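PDB 6HBS: aminopentol aminotransferase from Sphingopyxis macrogoltabida, which catalyses the pyridoxal-phosphate-dependent deamination of aminopentol, the hydrolysed form of the mycotoxin fumonisin B1, to its 2-keto product, preferring pyruvate as amino acceptor. Local coordinates for residues A[100-105]-A[300-305]. Sequence-based numbering, arbitrary orientation.
Sequences EAFVGM and ETLRII. With MG (magnesium ion), chain D.
Met105 reaches over Leu302 to the next turn of the partner helix: its SD lies 3.8 Å from Leu302 CB, and its CE comes to 3.6 Å from Ile305 CG2. The chain runs extended as far as SD and then bends (chi3 74°), which places the methyl against Ile305, with Met105 CE 3.8 Å from Leu302 O. Leu302 answers with both branches. Leu302 CD2 lies against the Met105 thioether, while Leu302 CD1 meets the Phe102 ring obliquely, 4.0 Å from Phe102 CD2, and approaches Ala101 CB more loosely at 4.4 Å. The segment axes come no closer than 10.4 Å and run at 31° to each other, and it is apolar side chains that fill the space between them. In this class-III aminotransferase, which has the type I fold of pyridoxal-phosphate enzymes, the contact joins helix 94-105 to helix 292-307 beside the large mixed sheet; Phe102 packs on strand 267-271 and makes edge-to-face contacts with Trp256 and Phe260. Cutting Leu302 back to an alanine would keep the CB beside the sulfur but remove both methyl branches, and would probably open a gap between the Phe102 ring and the Met105 thioether. At the C-terminal end of helix 94-105, Val103 O binds magnesium at 2.2 Å, with two waters and the carbonyls of Val106 and Ala109 as further ligands. One of those waters also donates to Gly104 O, tying the metal shell to the helix terminus.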
ATOM      1  N   GLU A 100      -9.015  13.277 -13.668  1.00 21.00           N
ATOM      2  CA  GLU A 100      -9.884  14.406 -14.077  1.00 22.71           C
ATOM      3  C   GLU A 100     -10.969  14.638 -13.025  1.00 22.77           C
ATOM      4  O   GLU A 100     -11.226  15.769 -12.631  1.00 22.61           O
ATOM      5  CB  GLU A 100     -10.524  14.182 -15.447  1.00 22.14           C
ATOM      6  CG  GLU A 100      -9.531  14.355 -16.569  1.00 22.84           C
ATOM      7  CD  GLU A 100      -9.967  13.872 -17.952  1.00 23.98           C
ATOM      8  OE1 GLU A 100     -10.935  13.078 -18.035  1.00 24.87           O
ATOM      9  OE2 GLU A 100      -9.316  14.290 -18.933  1.00 23.15           O
ATOM     10  N   ALA A 101     -11.616  13.565 -12.589  1.00 22.93           N
ATOM     11  CA  ALA A 101     -12.738  13.708 -11.648  1.00 22.37           C
ATOM     12  C   ALA A 101     -12.226  14.287 -10.321  1.00 21.93           C
ATOM     13  O   ALA A 101     -12.836  15.213  -9.744  1.00 21.97           O
ATOM     14  CB  ALA A 101     -13.453  12.406 -11.453  1.00 21.11           C
ATOM     15  N   PHE A 102     -11.120  13.744  -9.822  1.00 19.67           N
ATOM     16  CA  PHE A 102     -10.659  14.111  -8.486  1.00 21.97           C
ATOM     17  C   PHE A 102     -10.136  15.554  -8.517  1.00 20.60           C
ATOM     18  O   PHE A 102     -10.464  16.337  -7.655  1.00 20.67           O
ATOM     19  CB  PHE A 102      -9.650  13.084  -7.970  1.00 21.10           C
ATOM     20  CG  PHE A 102      -9.642  12.845  -6.480  1.00 19.87           C
ATOM     21  CD1 PHE A 102      -9.838  13.886  -5.570  1.00 22.74           C
ATOM     22  CD2 PHE A 102      -9.370  11.585  -5.980  1.00 19.15           C
ATOM     23  CE1 PHE A 102      -9.823  13.649  -4.203  1.00 20.90           C
ATOM     24  CE2 PHE A 102      -9.325  11.354  -4.609  1.00 19.30           C
ATOM     25  CZ  PHE A 102      -9.539  12.390  -3.726  1.00 19.86           C
ATOM     26  N   VAL A 103      -9.359  15.901  -9.541  1.00 20.92           N
ATOM     27  CA  VAL A 103      -8.830  17.235  -9.691  1.00 21.78           C
ATOM     28  C   VAL A 103      -9.977  18.246  -9.874  1.00 23.12           C
ATOM     29  O   VAL A 103      -9.908  19.381  -9.330  1.00 22.67           O
ATOM     30  CB  VAL A 103      -7.851  17.331 -10.871  1.00 21.98           C
ATOM     31  CG1 VAL A 103      -7.595  18.770 -11.278  1.00 23.57           C
ATOM     32  CG2 VAL A 103      -6.546  16.621 -10.571  1.00 22.03           C
ATOM     33  N   GLY A 104     -11.022  17.857 -10.615  1.00 22.01           N
ATOM     34  CA  GLY A 104     -12.159  18.725 -10.793  1.00 22.40           C
ATOM     35  C   GLY A 104     -12.875  19.034  -9.473  1.00 24.09           C
ATOM     36  O   GLY A 104     -13.446  20.086  -9.345  1.00 25.52           O
ATOM     37  N   MET A 105     -12.878  18.102  -8.512  1.00 21.42           N
ATOM     38  CA  MET A 105     -13.654  18.245  -7.274  1.00 22.69           C
ATOM     39  C   MET A 105     -12.898  19.070  -6.224  1.00 23.42           C
ATOM     40  O   MET A 105     -13.522  19.611  -5.350  1.00 24.30           O
ATOM     41  CB  MET A 105     -13.987  16.873  -6.673  1.00 21.48           C
ATOM     42  CG  MET A 105     -15.074  16.134  -7.457  1.00 22.63           C
ATOM     43  SD  MET A 105     -15.222  14.383  -7.023  1.00 21.34           S
ATOM     44  CE  MET A 105     -16.026  14.497  -5.422  1.00 20.77           C
ATOM     45  N   GLU A 300     -16.812   5.842  -9.290  1.00 18.80           N
ATOM     46  CA  GLU A 300     -18.232   5.756  -8.989  1.00 20.33           C
ATOM     47  C   GLU A 300     -18.548   6.353  -7.600  1.00 21.21           C
ATOM     48  O   GLU A 300     -19.556   7.000  -7.422  1.00 18.84           O
ATOM     49  CB  GLU A 300     -18.670   4.308  -9.090  1.00 19.64           C
ATOM     50  CG  GLU A 300     -20.146   4.080  -8.840  1.00 20.45           C
ATOM     51  CD  GLU A 300     -21.088   4.715  -9.845  1.00 24.18           C
ATOM     52  OE1 GLU A 300     -20.630   5.294 -10.799  1.00 24.22           O
ATOM     53  OE2 GLU A 300     -22.289   4.641  -9.622  1.00 29.65           O
ATOM     54  N   THR A 301     -17.698   6.078  -6.606  1.00 19.91           N
ATOM     55  CA  THR A 301     -17.789   6.708  -5.286  1.00 18.78           C
ATOM     56  C   THR A 301     -17.739   8.236  -5.418  1.00 19.07           C
ATOM     57  O   THR A 301     -18.600   8.921  -4.870  1.00 20.52           O
ATOM     58  CB  THR A 301     -16.682   6.194  -4.366  1.00 18.41           C
ATOM     59  OG1 THR A 301     -16.761   4.774  -4.266  1.00 17.70           O
ATOM     60  CG2 THR A 301     -16.767   6.824  -2.998  1.00 18.60           C
ATOM     61  N   LEU A 302     -16.765   8.780  -6.164  1.00 18.06           N
ATOM     62  CA  LEU A 302     -16.689  10.217  -6.339  1.00 18.84           C
ATOM     63  C   LEU A 302     -17.960  10.755  -7.035  1.00 20.99           C
ATOM     64  O   LEU A 302     -18.395  11.866  -6.703  1.00 18.43           O
ATOM     65  CB  LEU A 302     -15.449  10.624  -7.130  1.00 18.63           C
ATOM     66  CG  LEU A 302     -14.088  10.391  -6.467  1.00 18.71           C
ATOM     67  CD1 LEU A 302     -12.963  10.741  -7.433  1.00 19.92           C
ATOM     68  CD2 LEU A 302     -13.945  11.157  -5.152  1.00 17.90           C
ATOM     69  N   ARG A 303     -18.546  10.002  -7.984  1.00 19.91           N
ATOM     70  CA  ARG A 303     -19.780  10.457  -8.658  1.00 21.72           C
ATOM     71  C   ARG A 303     -20.913  10.577  -7.620  1.00 19.40           C
ATOM     72  O   ARG A 303     -21.664  11.548  -7.586  1.00 20.23           O
ATOM     73  CB  ARG A 303     -20.172   9.533  -9.829  1.00 23.20           C
ATOM     74  CG  ARG A 303     -21.425   9.980 -10.588  1.00 24.06           C
ATOM     75  CD  ARG A 303     -22.155   8.898 -11.370  1.00 27.11           C
ATOM     76  NE  ARG A 303     -22.628   7.757 -10.578  1.00 28.08           N
ATOM     77  CZ  ARG A 303     -23.702   7.757  -9.807  1.00 26.89           C
ATOM     78  NH1 ARG A 303     -24.418   8.857  -9.664  1.00 32.66           N
ATOM     79  NH2 ARG A 303     -24.052   6.662  -9.164  1.00 29.78           N
ATOM     80  N   ILE A 304     -21.060   9.559  -6.788  1.00 19.20           N
ATOM     81  CA  ILE A 304     -22.056   9.553  -5.766  1.00 19.62           C
ATOM     82  C   ILE A 304     -21.844  10.726  -4.792  1.00 22.13           C
ATOM     83  O   ILE A 304     -22.825  11.349  -4.360  1.00 22.21           O
ATOM     84  CB  ILE A 304     -22.091   8.194  -5.075  1.00 19.73           C
ATOM     85  CG1 ILE A 304     -22.592   7.121  -6.047  1.00 20.69           C
ATOM     86  CG2 ILE A 304     -22.919   8.239  -3.803  1.00 19.10           C
ATOM     87  CD1 ILE A 304     -22.527   5.750  -5.520  1.00 22.22           C
ATOM     88  N   ILE A 305     -20.583  11.055  -4.484  1.00 20.39           N
ATOM     89  CA  ILE A 305     -20.264  12.153  -3.579  1.00 19.91           C
ATOM     90  C   ILE A 305     -20.753  13.461  -4.208  1.00 21.71           C
ATOM     91  O   ILE A 305     -21.325  14.292  -3.523  1.00 20.84           O
ATOM     92  CB  ILE A 305     -18.756  12.181  -3.236  1.00 18.36           C
ATOM     93  CG1 ILE A 305     -18.365  11.042  -2.285  1.00 17.30           C
ATOM     94  CG2 ILE A 305     -18.304  13.543  -2.742  1.00 17.48           C
ATOM     95  CD1 ILE A 305     -16.849  10.880  -2.099  1.00 18.90           C
TER
HETATM   96 MG    MG D 502      -9.180  21.459  -9.029  1.00 27.36          MG
HETATM   97  O   HOH W   1     -11.485  22.119  -8.840  1.00 26.54           O
HETATM   98  O   HOH W   2      -9.150  21.975 -11.413  1.00 28.61           O